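Local coordinates for protein dally-like, isoform A (Drosophila melanogaster, PDB 6XTZ) that is a glypican, probably a GPI-anchored cell-surface proteoglycan, that binds palmitoleate, consistent with shielding the Wnt lipid so that signalling can act at a distance, at residues F147-F155 and V172-F182; N271-R282 and V531-G539. The protein carries 5 engineered substitutions. All blocks are in the same frame, centred on the assembly; numbering follows the deposited sequence.

Both contacts lie in the elongated, mainly helical core of the glypican, and both segments of contact 1 precede those of contact 2 in sequence. Contact 1 packs helix 139-158 against helix 169-176 and the turn that follows it, far from the middle of the molecule. Contact 2 lies near the middle, where helix 263-283 runs beside helix 513-538, its segments 249 residues apart. Their centres are about 35 Å apart and their nearest atoms about 15 Å. Helix 185-216 is shared: F147 and Y151 of contact 1 rest on it, as do F272, M276 and V279 of contact 2. It also lends L189 to the palmitoleate pocket, whose ligand lies about 6 Å from the L150 side chain.

Contact 1: F147-F155 and V172-F182; sequences FNTLYQKMF and VSEHMKELKPF
The carboxamide oxygen of N148 is gripped by two donors: S173 OG reaches N148 OD1 at 2.8 Å and Q152 NE2 reaches the same oxygen at 2.7 Å, from opposite faces of the amide plane. This is helix-on-helix packing within the glypican core, with the axes of the two short segments at 119° and the chain after 169-176 folding back over helix 139-158. On the other branch of the amide, N148 ND2 donates to S173 O at 3.0 Å, with the acceptor lying in the amide plane. CG of N148 stands anti to its own backbone N (chi1 -179°), which carries the amide across to S173. With a leucine in its place, S173 OG and S173 O would probably lose their mates and Q152 NE2 would be set free to turn.

Beside this polar patch, Y151 carries the apolar half. P181 CD sits over the centre of one ring face, a CH-pi contact at 3.5 Å from the centroid, while the edge of Y151 meets the face of F182 in a T-shaped pair with planes at 72°. M176 packs its CG against Y151 CB at 3.6 Å and sends CE on to F155 CB. M154 CG lies at the edge of the F182 ring. One water bridges the ends, 2.7 Å from Y151 OH and accepting from F182 N at 2.8 Å.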
loop_
_atom_site.group_PDB
_atom_site.type_symbol
_atom_site.label_atom_id
_atom_site.label_comp_id
_atom_site.label_asym_id
_atom_site.label_seq_id
_atom_site.Cartn_x
_atom_site.Cartn_y
_atom_site.Cartn_z
ATOM N N PHE A 147 -9.615 31.029 13.098
ATOM C CA PHE A 147 -9.085 31.912 14.130
ATOM C C PHE A 147 -9.326 33.377 13.797
ATOM O O PHE A 147 -9.464 34.200 14.708
ATOM C CB PHE A 147 -7.595 31.647 14.340
ATOM C CG PHE A 147 -7.308 30.357 15.051
ATOM C CD1 PHE A 147 -7.538 30.238 16.412
ATOM C CD2 PHE A 147 -6.809 29.265 14.361
ATOM C CE1 PHE A 147 -7.276 29.053 17.072
ATOM C CE2 PHE A 147 -6.548 28.076 15.015
ATOM C CZ PHE A 147 -6.781 27.969 16.371
ATOM N N ASN A 148 -9.383 33.722 12.508
ATOM C CA ASN A 148 -9.712 35.093 12.127
ATOM C C ASN A 148 -11.096 35.482 12.631
ATOM O O ASN A 148 -11.291 36.593 13.137
ATOM C CB ASN A 148 -9.629 35.255 10.609
ATOM C CG ASN A 148 -9.937 36.670 10.157
ATOM O OD1 ASN A 148 -11.090 37.015 9.897
ATOM N ND2 ASN A 148 -8.904 37.498 10.061
ATOM N N THR A 149 -12.068 34.576 12.500
ATOM C CA THR A 149 -13.394 34.827 13.057
ATOM C C THR A 149 -13.331 34.959 14.573
ATOM O O THR A 149 -13.991 35.827 15.156
ATOM C CB THR A 149 -14.353 33.709 12.649
ATOM O OG1 THR A 149 -14.457 33.665 11.222
ATOM C CG2 THR A 149 -15.734 33.940 13.241
ATOM N N LEU A 150 -12.531 34.114 15.228
ATOM C CA LEU A 150 -12.334 34.251 16.667
ATOM C C LEU A 150 -11.637 35.563 17.006
ATOM O O LEU A 150 -11.942 36.189 18.028
ATOM C CB LEU A 150 -11.535 33.064 17.205
ATOM C CG LEU A 150 -12.320 31.904 17.823
ATOM C CD1 LEU A 150 -13.420 31.428 16.892
ATOM C CD2 LEU A 150 -11.385 30.759 18.177
ATOM N N TYR A 151 -10.695 35.994 16.163
ATOM C CA TYR A 151 -10.030 37.273 16.389
ATOM C C TYR A 151 -11.026 38.424 16.347
ATOM O O TYR A 151 -10.922 39.378 17.127
ATOM C CB TYR A 151 -8.926 37.489 15.352
ATOM C CG TYR A 151 -7.751 36.540 15.456
ATOM C CD1 TYR A 151 -7.535 35.782 16.601
ATOM C CD2 TYR A 151 -6.851 36.406 14.405
ATOM C CE1 TYR A 151 -6.459 34.917 16.693
ATOM C CE2 TYR A 151 -5.775 35.547 14.488
ATOM C CZ TYR A 151 -5.583 34.803 15.633
ATOM O OH TYR A 151 -4.509 33.944 15.715
ATOM N N GLN A 152 -12.002 38.352 15.439
ATOM C CA GLN A 152 -12.993 39.416 15.322
ATOM C C GLN A 152 -13.924 39.433 16.527
ATOM O O GLN A 152 -14.183 40.493 17.110
ATOM C CB GLN A 152 -13.790 39.249 14.029
ATOM C CG GLN A 152 -12.947 39.295 12.768
ATOM C CD GLN A 152 -13.775 39.126 11.511
ATOM O OE1 GLN A 152 -14.789 39.799 11.327
ATOM N NE2 GLN A 152 -13.351 38.219 10.641
ATOM N N LYS A 153 -14.444 38.264 16.913
ATOM C CA LYS A 153 -15.353 38.200 18.053
ATOM C C LYS A 153 -14.648 38.579 19.348
ATOM O O LYS A 153 -15.233 39.247 20.210
ATOM C CB LYS A 153 -15.963 36.804 18.160
ATOM C CG LYS A 153 -17.087 36.556 17.174
ATOM C CD LYS A 153 -17.568 35.119 17.220
ATOM C CE LYS A 153 -18.927 34.990 16.561
ATOM N NZ LYS A 153 -18.973 35.687 15.249
ATOM N N MET A 154 -13.389 38.166 19.505
ATOM C CA MET A 154 -12.635 38.534 20.697
ATOM C C MET A 154 -12.366 40.030 20.764
ATOM O O MET A 154 -12.101 40.553 21.851
ATOM C CB MET A 154 -11.315 37.763 20.742
ATOM C CG MET A 154 -10.852 37.418 22.145
ATOM S SD MET A 154 -11.972 36.274 22.973
ATOM C CE MET A 154 -11.184 36.138 24.577
ATOM N N PHE A 155 -12.432 40.726 19.628
ATOM C CA PHE A 155 -12.229 42.169 19.611
ATOM C C PHE A 155 -13.504 42.930 19.956
ATOM O O PHE A 155 -13.432 44.024 20.526
ATOM C CB PHE A 155 -11.704 42.600 18.241
ATOM C CG PHE A 155 -11.750 44.083 18.008
ATOM C CD1 PHE A 155 -10.810 44.919 18.588
ATOM C CD2 PHE A 155 -12.725 44.639 17.198
ATOM C CE1 PHE A 155 -10.850 46.284 18.370
ATOM C CE2 PHE A 155 -12.770 46.001 16.976
ATOM C CZ PHE A 155 -11.831 46.825 17.564
ATOM N N VAL A 172 -11.454 45.057 10.336
ATOM C CA VAL A 172 -10.979 44.258 11.461
ATOM C C VAL A 172 -10.522 42.888 10.980
ATOM O O VAL A 172 -9.485 42.374 11.416
ATOM C CB VAL A 172 -12.074 44.142 12.540
ATOM C CG1 VAL A 172 -11.571 43.329 13.724
ATOM C CG2 VAL A 172 -12.527 45.520 12.986
ATOM N N SER A 173 -11.280 42.280 10.064
ATOM C CA SER A 173 -10.892 40.981 9.523
ATOM C C SER A 173 -9.576 41.075 8.762
ATOM O O SER A 173 -8.685 40.237 8.933
ATOM C CB SER A 173 -12.001 40.437 8.621
ATOM O OG SER A 173 -11.665 39.155 8.117
ATOM N N GLU A 174 -9.436 42.098 7.915
ATOM C CA GLU A 174 -8.201 42.266 7.156
ATOM C C GLU A 174 -7.018 42.581 8.062
ATOM O O GLU A 174 -5.894 42.150 7.779
ATOM C CB GLU A 174 -8.373 43.365 6.106
ATOM C CG GLU A 174 -9.053 42.904 4.827
ATOM C CD GLU A 174 -8.159 42.013 3.982
ATOM O OE1 GLU A 174 -6.924 42.067 4.157
ATOM O OE2 GLU A 174 -8.694 41.258 3.143
ATOM N N HIS A 175 -7.246 43.320 9.148
ATOM C CA HIS A 175 -6.153 43.658 10.050
ATOM C C HIS A 175 -5.814 42.513 10.995
ATOM O O HIS A 175 -4.656 42.380 11.405
ATOM C CB HIS A 175 -6.496 44.920 10.843
ATOM C CG HIS A 175 -6.446 46.176 10.027
ATOM N ND1 HIS A 175 -6.357 47.429 10.594
ATOM C CD2 HIS A 175 -6.467 46.369 8.688
ATOM C CE1 HIS A 175 -6.327 48.341 9.638
ATOM N NE2 HIS A 175 -6.394 47.725 8.472
ATOM N N MET A 176 -6.793 41.677 11.346
ATOM C CA MET A 176 -6.513 40.514 12.177
ATOM C C MET A 176 -5.735 39.434 11.437
ATOM O O MET A 176 -5.252 38.495 12.080
ATOM C CB MET A 176 -7.814 39.924 12.724
ATOM C CG MET A 176 -8.446 40.739 13.841
ATOM S SD MET A 176 -7.374 40.899 15.280
ATOM C CE MET A 176 -8.404 41.899 16.351
ATOM N N LYS A 177 -5.598 39.544 10.113
ATOM C CA LYS A 177 -4.847 38.542 9.365
ATOM C C LYS A 177 -3.357 38.613 9.678
ATOM O O LYS A 177 -2.677 37.583 9.713
ATOM C CB LYS A 177 -5.087 38.714 7.863
ATOM C CG LYS A 177 -6.495 38.361 7.414
ATOM C CD LYS A 177 -6.616 38.396 5.898
ATOM C CE LYS A 177 -7.988 37.927 5.442
ATOM N NZ LYS A 177 -8.092 37.881 3.957
ATOM N N GLU A 178 -2.832 39.818 9.906
ATOM C CA GLU A 178 -1.419 39.999 10.210
ATOM C C GLU A 178 -1.130 40.077 11.703
ATOM O O GLU A 178 0.037 39.969 12.097
ATOM C CB GLU A 178 -0.886 41.263 9.521
ATOM C CG GLU A 178 -1.607 42.545 9.917
ATOM C CD GLU A 178 -1.010 43.777 9.264
ATOM O OE1 GLU A 178 -1.599 44.870 9.403
ATOM O OE2 GLU A 178 0.050 43.653 8.612
ATOM N N LEU A 179 -2.150 40.254 12.537
ATOM C CA LEU A 179 -1.968 40.342 13.977
ATOM C C LEU A 179 -2.057 38.959 14.613
ATOM O O LEU A 179 -2.625 38.022 14.048
ATOM C CB LEU A 179 -3.009 41.276 14.593
ATOM C CG LEU A 179 -2.957 42.727 14.112
ATOM C CD1 LEU A 179 -4.131 43.527 14.653
ATOM C CD2 LEU A 179 -1.636 43.371 14.507
ATOM N N LYS A 180 -1.481 38.840 15.808
ATOM C CA LYS A 180 -1.437 37.580 16.550
ATOM C C LYS A 180 -1.972 37.809 17.958
ATOM O O LYS A 180 -1.206 37.853 18.928
ATOM C CB LYS A 180 -0.015 37.019 16.587
ATOM C CG LYS A 180 0.595 36.780 15.214
ATOM C CD LYS A 180 -0.242 35.804 14.400
ATOM C CE LYS A 180 0.334 35.610 13.006
ATOM N NZ LYS A 180 -0.561 34.790 12.145
ATOM N N PRO A 181 -3.293 37.947 18.106
ATOM C CA PRO A 181 -3.851 38.275 19.429
ATOM C C PRO A 181 -3.601 37.207 20.480
ATOM O O PRO A 181 -3.455 37.540 21.663
ATOM C CB PRO A 181 -5.353 38.443 19.148
ATOM C CG PRO A 181 -5.471 38.600 17.663
ATOM C CD PRO A 181 -4.339 37.826 17.077
ATOM N N PHE A 182 -3.553 35.935 20.089
ATOM C CA PHE A 182 -3.349 34.836 21.023
ATOM C C PHE A 182 -1.902 34.362 21.069
ATOM O O PHE A 182 -1.627 33.301 21.636
ATOM C CB PHE A 182 -4.260 33.659 20.665
ATOM C CG PHE A 182 -5.722 34.007 20.617
ATOM C CD1 PHE A 182 -6.240 35.012 21.417
ATOM C CD2 PHE A 182 -6.580 33.322 19.770
ATOM C CE1 PHE A 182 -7.584 35.330 21.370
ATOM C CE2 PHE A 182 -7.926 33.635 19.720
ATOM C CZ PHE A 182 -8.429 34.640 20.521
HETATM O O HOH W 1 -2.811 34.588 17.753
#

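Contact 2: N271-R282 and V531-G539; sequences NFAMAMDKVAER and VHLRNAYNG
Two near-parallel helices of the glypican helical core, 263-283 and 513-538, pack here knobs-into-holes, the axes of these segments approaching to 8.9 Å at 27°. L533 is the first knob, set among F272, A275, M276 and V279. Its CB meets A275 CB at 3.7 Å, CD1 presses on M276 CG at 3.6 Å, and CD2 leans on V279 CG2. F272, M276 and V279 also touch helix 185-216, and M276 touches helix 441-455 too.

One turn on, Y537 is the second knob, among K278, V279, E281 and R282. Its CG lies anti to the backbone N (chi1 176°), which lays the ring between two long side chains. Over one face passes the aliphatic stem of K278, with CD 3.9 Å from the ring centroid. On the opposite face the guanidinium of R282 is stacked almost flat, planes at 15°, as an off-centre cation-pi pair that brings R282 NH2 to 3.2 Å from Y537 CZ. A hydrogen bond from R282 NE to Y537 O, 3.1 Å and in the carbonyl plane, ties the guanidinium to the same residue's backbone. F287 offers R282 a second cation-pi partner. Such interlocked side chains are characteristic of a helical bundle.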
loop_
_atom_site.group_PDB
_atom_site.type_symbol
_atom_site.label_atom_id
_atom_site.label_comp_id
_atom_site.label_asym_id
_atom_site.label_seq_id
_atom_site.Cartn_x
_atom_site.Cartn_y
_atom_site.Cartn_z
ATOM N N ASN A 271 9.033 0.541 -1.481
ATOM C CA ASN A 271 8.989 1.964 -1.152
ATOM C C ASN A 271 7.662 2.331 -0.502
ATOM O O ASN A 271 7.619 3.151 0.422
ATOM C CB ASN A 271 9.219 2.810 -2.405
ATOM C CG ASN A 271 10.610 2.636 -2.984
ATOM O OD1 ASN A 271 11.536 2.209 -2.295
ATOM N ND2 ASN A 271 10.766 2.977 -4.256
ATOM N N PHE A 272 6.565 1.733 -0.977
ATOM C CA PHE A 272 5.265 1.958 -0.355
ATOM C C PHE A 272 5.252 1.467 1.087
ATOM O O PHE A 272 4.730 2.149 1.977
ATOM C CB PHE A 272 4.169 1.265 -1.167
ATOM C CG PHE A 272 2.890 1.055 -0.406
ATOM C CD1 PHE A 272 1.982 2.090 -0.253
ATOM C CD2 PHE A 272 2.593 -0.179 0.153
ATOM C CE1 PHE A 272 0.802 1.899 0.445
ATOM C CE2 PHE A 272 1.418 -0.375 0.856
ATOM C CZ PHE A 272 0.523 0.667 1.004
ATOM N N ALA A 273 5.818 0.285 1.340
ATOM C CA ALA A 273 5.819 -0.259 2.694
ATOM C C ALA A 273 6.693 0.571 3.626
ATOM O O ALA A 273 6.370 0.730 4.809
ATOM C CB ALA A 273 6.284 -1.714 2.678
ATOM N N MET A 274 7.807 1.100 3.116
ATOM C CA MET A 274 8.677 1.919 3.951
ATOM C C MET A 274 8.047 3.275 4.238
ATOM O O MET A 274 8.194 3.814 5.341
ATOM C CB MET A 274 10.044 2.086 3.285
ATOM C CG MET A 274 10.856 0.801 3.214
ATOM S SD MET A 274 12.509 1.023 2.524
ATOM C CE MET A 274 12.116 1.554 0.859
ATOM N N ALA A 275 7.335 3.840 3.263
ATOM C CA ALA A 275 6.659 5.111 3.494
ATOM C C ALA A 275 5.459 4.935 4.416
ATOM O O ALA A 275 5.155 5.822 5.223
ATOM C CB ALA A 275 6.237 5.731 2.163
ATOM N N MET A 276 4.763 3.798 4.312
ATOM C CA MET A 276 3.656 3.522 5.223
ATOM C C MET A 276 4.141 3.392 6.659
ATOM O O MET A 276 3.467 3.844 7.592
ATOM C CB MET A 276 2.923 2.250 4.795
ATOM C CG MET A 276 2.005 2.439 3.610
ATOM S SD MET A 276 0.494 3.331 4.015
ATOM C CE MET A 276 -0.333 2.132 5.052
ATOM N N ASP A 277 5.300 2.761 6.861
ATOM C CA ASP A 277 5.829 2.613 8.211
ATOM C C ASP A 277 6.251 3.955 8.794
ATOM O O ASP A 277 6.176 4.152 10.012
ATOM C CB ASP A 277 7.003 1.635 8.211
ATOM C CG ASP A 277 7.410 1.213 9.608
ATOM O OD1 ASP A 277 6.670 0.426 10.233
ATOM O OD2 ASP A 277 8.473 1.666 10.082
ATOM N N LYS A 278 6.690 4.886 7.944
ATOM C CA LYS A 278 7.045 6.218 8.424
ATOM C C LYS A 278 5.807 7.001 8.840
ATOM O O LYS A 278 5.812 7.675 9.877
ATOM C CB LYS A 278 7.823 6.976 7.349
ATOM C CG LYS A 278 9.290 6.599 7.250
ATOM C CD LYS A 278 10.046 7.596 6.384
ATOM C CE LYS A 278 11.549 7.390 6.477
ATOM N NZ LYS A 278 12.300 8.429 5.716
ATOM N N VAL A 279 4.738 6.931 8.043
ATOM C CA VAL A 279 3.505 7.626 8.398
ATOM C C VAL A 279 2.883 7.002 9.641
ATOM O O VAL A 279 2.391 7.710 10.527
ATOM C CB VAL A 279 2.532 7.625 7.207
ATOM C CG1 VAL A 279 1.188 8.210 7.614
ATOM C CG2 VAL A 279 3.125 8.409 6.046
ATOM N N ALA A 280 2.902 5.668 9.731
ATOM C CA ALA A 280 2.416 5.001 10.935
ATOM C C ALA A 280 3.210 5.421 12.164
ATOM O O ALA A 280 2.659 5.478 13.270
ATOM C CB ALA A 280 2.477 3.484 10.759
ATOM N N GLU A 281 4.502 5.714 11.995
ATOM C CA GLU A 281 5.294 6.227 13.106
ATOM C C GLU A 281 4.793 7.599 13.542
ATOM O O GLU A 281 4.724 7.892 14.742
ATOM C CB GLU A 281 6.769 6.295 12.708
ATOM C CG GLU A 281 7.713 6.658 13.843
ATOM C CD GLU A 281 9.130 6.904 13.362
ATOM O OE1 GLU A 281 9.378 7.964 12.750
ATOM O OE2 GLU A 281 9.996 6.032 13.589
ATOM N N ARG A 282 4.438 8.450 12.578
ATOM C CA ARG A 282 3.888 9.762 12.899
ATOM C C ARG A 282 2.522 9.642 13.563
ATOM O O ARG A 282 2.240 10.339 14.547
ATOM C CB ARG A 282 3.788 10.609 11.633
ATOM C CG ARG A 282 5.122 11.056 11.069
ATOM C CD ARG A 282 5.676 12.242 11.835
ATOM N NE ARG A 282 6.848 12.812 11.180
ATOM C CZ ARG A 282 8.101 12.583 11.557
ATOM N NH1 ARG A 282 8.349 11.795 12.594
ATOM N NH2 ARG A 282 9.105 13.143 10.898
ATOM N N VAL A 531 4.338 9.283 -3.118
ATOM C CA VAL A 531 4.613 10.712 -3.010
ATOM C C VAL A 531 3.753 11.341 -1.922
ATOM O O VAL A 531 4.226 12.181 -1.146
ATOM C CB VAL A 531 4.404 11.398 -4.373
ATOM C CG1 VAL A 531 4.552 12.907 -4.242
ATOM C CG2 VAL A 531 5.387 10.853 -5.394
ATOM N N HIS A 532 2.483 10.940 -1.836
ATOM C CA HIS A 532 1.606 11.494 -0.809
ATOM C C HIS A 532 2.030 11.042 0.584
ATOM O O HIS A 532 1.965 11.823 1.540
ATOM C CB HIS A 532 0.157 11.099 -1.087
ATOM C CG HIS A 532 -0.377 11.638 -2.377
ATOM N ND1 HIS A 532 -1.599 11.262 -2.892
ATOM C CD2 HIS A 532 0.145 12.524 -3.258
ATOM C CE1 HIS A 532 -1.806 11.894 -4.034
ATOM N NE2 HIS A 532 -0.763 12.665 -4.278
ATOM N N LEU A 533 2.472 9.790 0.716
ATOM C CA LEU A 533 2.946 9.311 2.012
ATOM C C LEU A 533 4.198 10.057 2.456
ATOM O O LEU A 533 4.328 10.416 3.633
ATOM C CB LEU A 533 3.214 7.807 1.950
ATOM C CG LEU A 533 1.989 6.897 1.866
ATOM C CD1 LEU A 533 2.418 5.457 1.644
ATOM C CD2 LEU A 533 1.146 7.017 3.126
ATOM N N ARG A 534 5.131 10.298 1.533
ATOM C CA ARG A 534 6.346 11.028 1.889
ATOM C C ARG A 534 6.034 12.473 2.256
ATOM O O ARG A 534 6.589 13.006 3.225
ATOM C CB ARG A 534 7.353 10.972 0.741
ATOM C CG ARG A 534 7.937 9.591 0.496
ATOM C CD ARG A 534 8.940 9.607 -0.645
ATOM N NE ARG A 534 9.474 8.276 -0.918
ATOM C CZ ARG A 534 10.331 8.001 -1.896
ATOM N NH1 ARG A 534 10.754 8.967 -2.699
ATOM N NH2 ARG A 534 10.763 6.758 -2.072
ATOM N N ASN A 535 5.155 13.124 1.490
ATOM C CA ASN A 535 4.743 14.481 1.835
ATOM C C ASN A 535 4.033 14.512 3.182
ATOM O O ASN A 535 4.271 15.412 3.995
ATOM C CB ASN A 535 3.841 15.052 0.741
ATOM C CG ASN A 535 4.598 15.364 -0.536
ATOM O OD1 ASN A 535 5.782 15.693 -0.503
ATOM N ND2 ASN A 535 3.912 15.266 -1.668
ATOM N N ALA A 536 3.163 13.531 3.438
ATOM C CA ALA A 536 2.451 13.485 4.710
ATOM C C ALA A 536 3.401 13.249 5.876
ATOM O O ALA A 536 3.167 13.757 6.979
ATOM C CB ALA A 536 1.375 12.400 4.672
ATOM N N TYR A 537 4.474 12.485 5.655
ATOM C CA TYR A 537 5.450 12.257 6.715
ATOM C C TYR A 537 6.185 13.542 7.080
ATOM O O TYR A 537 6.437 13.804 8.261
ATOM C CB TYR A 537 6.443 11.175 6.289
ATOM C CG TYR A 537 7.555 10.943 7.286
ATOM C CD1 TYR A 537 7.323 10.239 8.460
ATOM C CD2 TYR A 537 8.838 11.421 7.053
ATOM C CE1 TYR A 537 8.336 10.022 9.377
ATOM C CE2 TYR A 537 9.858 11.209 7.963
ATOM C CZ TYR A 537 9.600 10.509 9.123
ATOM O OH TYR A 537 10.608 10.292 10.033
ATOM N N ASN A 538 6.543 14.352 6.081
ATOM C CA ASN A 538 7.236 15.606 6.348
ATOM C C ASN A 538 6.285 16.725 6.750
ATOM O O ASN A 538 6.711 17.667 7.426
ATOM C CB ASN A 538 8.049 16.038 5.125
ATOM C CG ASN A 538 8.963 17.219 5.420
ATOM O OD1 ASN A 538 9.539 17.314 6.503
ATOM N ND2 ASN A 538 9.088 18.129 4.459
ATOM N N GLY A 539 5.017 16.645 6.351
ATOM C CA GLY A 539 4.026 17.616 6.759
ATOM C C GLY A 539 4.062 18.938 6.030
ATOM O O GLY A 539 3.348 19.864 6.430
#